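PDB 5ZKX: envelope glycoprotein from Bourbon virus, which probably drives fusion of the viral envelope with the host-cell membrane, and is seen here as the trimer left after fusion. Local coordinates for residues Asn288-Ile291 / His292-Val295; Ser61-Gly64 / Asn65-Cys68. All blocks are in the same frame, centred on the assembly; numbering follows the deposited sequence.

Contact 1 of 2, residues Asn288-Ile291 / His292-Val295; sequences NNVI and HSLV
Ser293 turns its hydroxyl back over the preceding turn of helix and gives a hydrogen bond to the carbonyl oxygen of Val290, with OG 2.7 Å from O. A chi1 of 72° sets OG between the backbone N and the carbonyl carbon, which brings it back within reach of this oxygen. Leu294 N binds the same Val290 O at 2.9 Å, and both donors come from one face of the carbonyl plane. The hydroxyl approaches at a C=O...O angle of 112°, well bent compared with 151° for the amide. Two donors thus grip one buried acceptor, and the Ser293 hydroxyl is satisfied within its own helix. The neighbouring turns are joined by His292 N to Asn288 O (3.0 Å), Ser293 N to Asn289 O (2.8 Å) and Val295 N to Ile291 O (3.0 Å). The imidazole of His292 leans back along the helix, its CD2 3.0 Å from Asn288 O, so that carbonyl has a ring carbon beside the amide that it binds. Val295 does something similar with a methyl, CG2 lying 3.3 Å from Ile291 O. These turns belong to the early part of the long helix 284-329, one of three that pack together in the trimer, as in the central coiled coil of postfusion class III fusion proteins. Val290 packs on Ile291 of the third subunit, while Ile291 and Val295 meet Val414 and Val410 of that subunit. The second subunit lies against another flank: Phe242 packs on His292 and Ser293. Asn289 grips that chain with both ends of its amide, OD1 accepting from Phe242 N and ND2 donating to Asp240 O.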
loop_
_atom_site.group_PDB
_atom_site.type_symbol
_atom_site.label_atom_id
_atom_site.label_comp_id
_atom_site.label_asym_id
_atom_site.label_seq_id
_atom_site.Cartn_x
_atom_site.Cartn_y
_atom_site.Cartn_z
ATOM N N ASN A 288 0.975 6.991 -2.124
ATOM C CA ASN A 288 0.920 8.440 -2.286
ATOM C C ASN A 288 0.512 8.833 -3.701
ATOM O O ASN A 288 -0.087 9.897 -3.898
ATOM C CB ASN A 288 2.269 9.060 -1.921
ATOM C CG ASN A 288 2.392 9.361 -0.436
ATOM O OD1 ASN A 288 1.400 9.381 0.288
ATOM N ND2 ASN A 288 3.614 9.602 0.021
ATOM N N ASN A 289 0.820 7.995 -4.693
ATOM C CA ASN A 289 0.349 8.243 -6.053
ATOM C C ASN A 289 -1.163 8.065 -6.153
ATOM O O ASN A 289 -1.846 8.869 -6.795
ATOM C CB ASN A 289 1.068 7.308 -7.029
ATOM C CG ASN A 289 1.026 7.802 -8.461
ATOM O OD1 ASN A 289 1.306 8.967 -8.741
ATOM N ND2 ASN A 289 0.687 6.908 -9.380
ATOM N N VAL A 290 -1.699 7.014 -5.526
ATOM C CA VAL A 290 -3.147 6.835 -5.473
ATOM C C VAL A 290 -3.799 8.016 -4.767
ATOM O O VAL A 290 -4.884 8.469 -5.150
ATOM C CB VAL A 290 -3.493 5.501 -4.786
ATOM C CG1 VAL A 290 -4.976 5.422 -4.455
ATOM C CG2 VAL A 290 -3.085 4.331 -5.673
ATOM N N ILE A 291 -3.142 8.539 -3.731
ATOM C CA ILE A 291 -3.645 9.720 -3.036
ATOM C C ILE A 291 -3.715 10.903 -3.990
ATOM O O ILE A 291 -4.711 11.634 -4.032
ATOM C CB ILE A 291 -2.763 10.034 -1.815
ATOM C CG1 ILE A 291 -3.052 9.045 -0.688
ATOM C CG2 ILE A 291 -2.975 11.468 -1.345
ATOM C CD1 ILE A 291 -2.208 9.273 0.540
ATOM N N HIS A 292 -2.656 11.103 -4.775
ATOM C CA HIS A 292 -2.627 12.218 -5.715
ATOM C C HIS A 292 -3.656 12.039 -6.822
ATOM O O HIS A 292 -4.257 13.016 -7.282
ATOM C CB HIS A 292 -1.225 12.367 -6.302
ATOM C CG HIS A 292 -0.266 13.070 -5.394
ATOM N ND1 HIS A 292 -0.411 14.395 -5.041
ATOM C CD2 HIS A 292 0.847 12.632 -4.760
ATOM C CE1 HIS A 292 0.574 14.744 -4.234
ATOM N NE2 HIS A 292 1.352 13.692 -4.047
ATOM N N SER A 293 -3.860 10.800 -7.274
ATOM C CA SER A 293 -4.906 10.545 -8.255
ATOM C C SER A 293 -6.285 10.813 -7.673
ATOM O O SER A 293 -7.194 11.220 -8.403
ATOM C CB SER A 293 -4.807 9.108 -8.771
ATOM O OG SER A 293 -5.217 8.166 -7.796
ATOM N N LEU A 294 -6.459 10.600 -6.367
ATOM C CA LEU A 294 -7.741 10.895 -5.740
ATOM C C LEU A 294 -7.973 12.395 -5.644
ATOM O O LEU A 294 -9.088 12.874 -5.880
ATOM C CB LEU A 294 -7.815 10.254 -4.357
ATOM C CG LEU A 294 -9.163 10.398 -3.648
ATOM C CD1 LEU A 294 -10.302 10.081 -4.602
ATOM C CD2 LEU A 294 -9.234 9.508 -2.412
ATOM N N VAL A 295 -6.933 13.154 -5.297
ATOM C CA VAL A 295 -7.052 14.608 -5.269
ATOM C C VAL A 295 -7.399 15.136 -6.656
ATOM O O VAL A 295 -8.256 16.015 -6.806
ATOM C CB VAL A 295 -5.755 15.238 -4.722
ATOM C CG1 VAL A 295 -5.813 16.752 -4.817
ATOM C CG2 VAL A 295 -5.515 14.797 -3.283
#

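Contact 2 of 2, residues Ser61-Gly64 / Asn65-Cys68; sequences SLDG and NTGC
Asn65 offers its backbone N-H to the carboxylate of Asp63, and OD1 takes it at 3.2 Å in a weak but nearly straight hydrogen bond, with an N-H...O angle of 174°. The carboxylate reaches forward because CG of Asp63 stands opposite its own backbone N (chi1 -165°), swung toward the next peptides. The Asn65 side chain rises beside it, CB 3.9 Å from Asp63 OD1, with amide and carboxylate planes 47° apart. A water links their outer ends: it donates to Asp63 OD2 at 2.8 Å and accepts a weak bond from Asn65 ND2 at 3.3 Å. Thr66 follows and closes the turn, its N bonded to Asp63 O at 3.2 Å from well above the carbonyl plane. Its hydroxyl lies against Asp63, OG1 3.3 Å from CB. The polar partners of this OG1 lie just upstream, where it hydrogen-bonds to Gly60 O and Gly59 N, tying the two ends of the loop together. Gly67, in a backbone shape where a side chain would be jammed against the carbonyl O of Thr66, pairs through its backbone with Tyr57, and Cys68 then locks strand 67-74 to strand 44-58 by its disulfide with Cys56. Asn130 ND2 of the second subunit donates to Gly64 O, and Ser61 packs on Ser61 of the third subunit, so the loops of the trimer come together at the far end of the elongated molecule. Asp63 to Thr66 form a type I beta turn overlaid by a weak Asx turn, within the connection of a disulfide-braced antiparallel hairpin, a position consistent with the fusion loops of class III viral fusion proteins.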
loop_
_atom_site.group_PDB
_atom_site.type_symbol
_atom_site.label_atom_id
_atom_site.label_comp_id
_atom_site.label_asym_id
_atom_site.label_seq_id
_atom_site.Cartn_x
_atom_site.Cartn_y
_atom_site.Cartn_z
ATOM N N SER A 61 47.549 -36.790 16.804
ATOM C CA SER A 61 47.825 -36.204 15.497
ATOM C C SER A 61 48.360 -37.211 14.489
ATOM O O SER A 61 48.374 -36.910 13.291
ATOM C CB SER A 61 48.816 -35.051 15.649
ATOM O OG SER A 61 48.456 -34.221 16.740
ATOM N N LEU A 62 48.799 -38.386 14.937
ATOM C CA LEU A 62 49.303 -39.388 14.009
ATOM C C LEU A 62 48.178 -40.209 13.394
ATOM O O LEU A 62 48.298 -40.655 12.246
ATOM C CB LEU A 62 50.298 -40.311 14.718
ATOM C CG LEU A 62 51.646 -39.709 15.119
ATOM C CD1 LEU A 62 52.381 -40.626 16.083
ATOM C CD2 LEU A 62 52.499 -39.431 13.898
ATOM N N ASP A 63 47.089 -40.414 14.127
ATOM C CA ASP A 63 45.994 -41.227 13.620
ATOM C C ASP A 63 45.213 -40.459 12.561
ATOM O O ASP A 63 44.807 -39.314 12.780
ATOM C CB ASP A 63 45.071 -41.646 14.763
ATOM C CG ASP A 63 44.144 -42.776 14.373
ATOM O OD1 ASP A 63 44.179 -43.193 13.199
ATOM O OD2 ASP A 63 43.380 -43.247 15.237
ATOM N N GLY A 64 45.002 -41.093 11.408
ATOM C CA GLY A 64 44.205 -40.474 10.365
ATOM C C GLY A 64 42.743 -40.308 10.726
ATOM O O GLY A 64 42.068 -39.448 10.152
ATOM N N ASN A 65 42.242 -41.106 11.665
ATOM C CA ASN A 65 40.857 -41.018 12.103
ATOM C C ASN A 65 40.636 -39.962 13.177
ATOM O O ASN A 65 39.522 -39.855 13.698
ATOM C CB ASN A 65 40.382 -42.380 12.614
ATOM C CG ASN A 65 40.549 -43.473 11.584
ATOM O OD1 ASN A 65 40.645 -43.203 10.386
ATOM N ND2 ASN A 65 40.584 -44.719 12.043
ATOM N N THR A 66 41.659 -39.188 13.520
ATOM C CA THR A 66 41.507 -38.126 14.506
ATOM C C THR A 66 40.796 -36.936 13.869
ATOM O O THR A 66 41.241 -36.412 12.840
ATOM C CB THR A 66 42.866 -37.710 15.060
ATOM O OG1 THR A 66 43.531 -38.857 15.601
ATOM C CG2 THR A 66 42.687 -36.674 16.154
ATOM N N GLY A 67 39.706 -36.511 14.479
ATOM C CA GLY A 67 38.916 -35.420 13.946
ATOM C C GLY A 67 37.460 -35.592 14.323
ATOM O O GLY A 67 37.081 -36.508 15.050
ATOM N N CYS A 68 36.644 -34.681 13.801
ATOM C CA CYS A 68 35.225 -34.621 14.115
ATOM C C CYS A 68 34.397 -34.822 12.857
ATOM O O CYS A 68 34.718 -34.282 11.794
ATOM C CB CYS A 68 34.856 -33.284 14.758
ATOM S SG CYS A 68 35.421 -33.099 16.455
HETATM O O HOH W 1 41.676 -45.425 15.129
#

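How the contacts relate
Contact 1 is buried in the trimer and contact 2 lies at the surface, with centres about 70 Å apart and no shared helix or strand. Residues 288-295 run through one unbroken helix, where regular main-chain bonding leaves most side chains to pack against two other subunits. Residues 61-68 instead turn the chain between two strands, so a carboxylate, a hydroxyl, a water and a disulfide add to a few backbone bonds. Both touch the second subunit: contact 1 through an asparagine amide and an aromatic ring, contact 2 mainly through its backbone carbonyls, which accept from asparagine side chains.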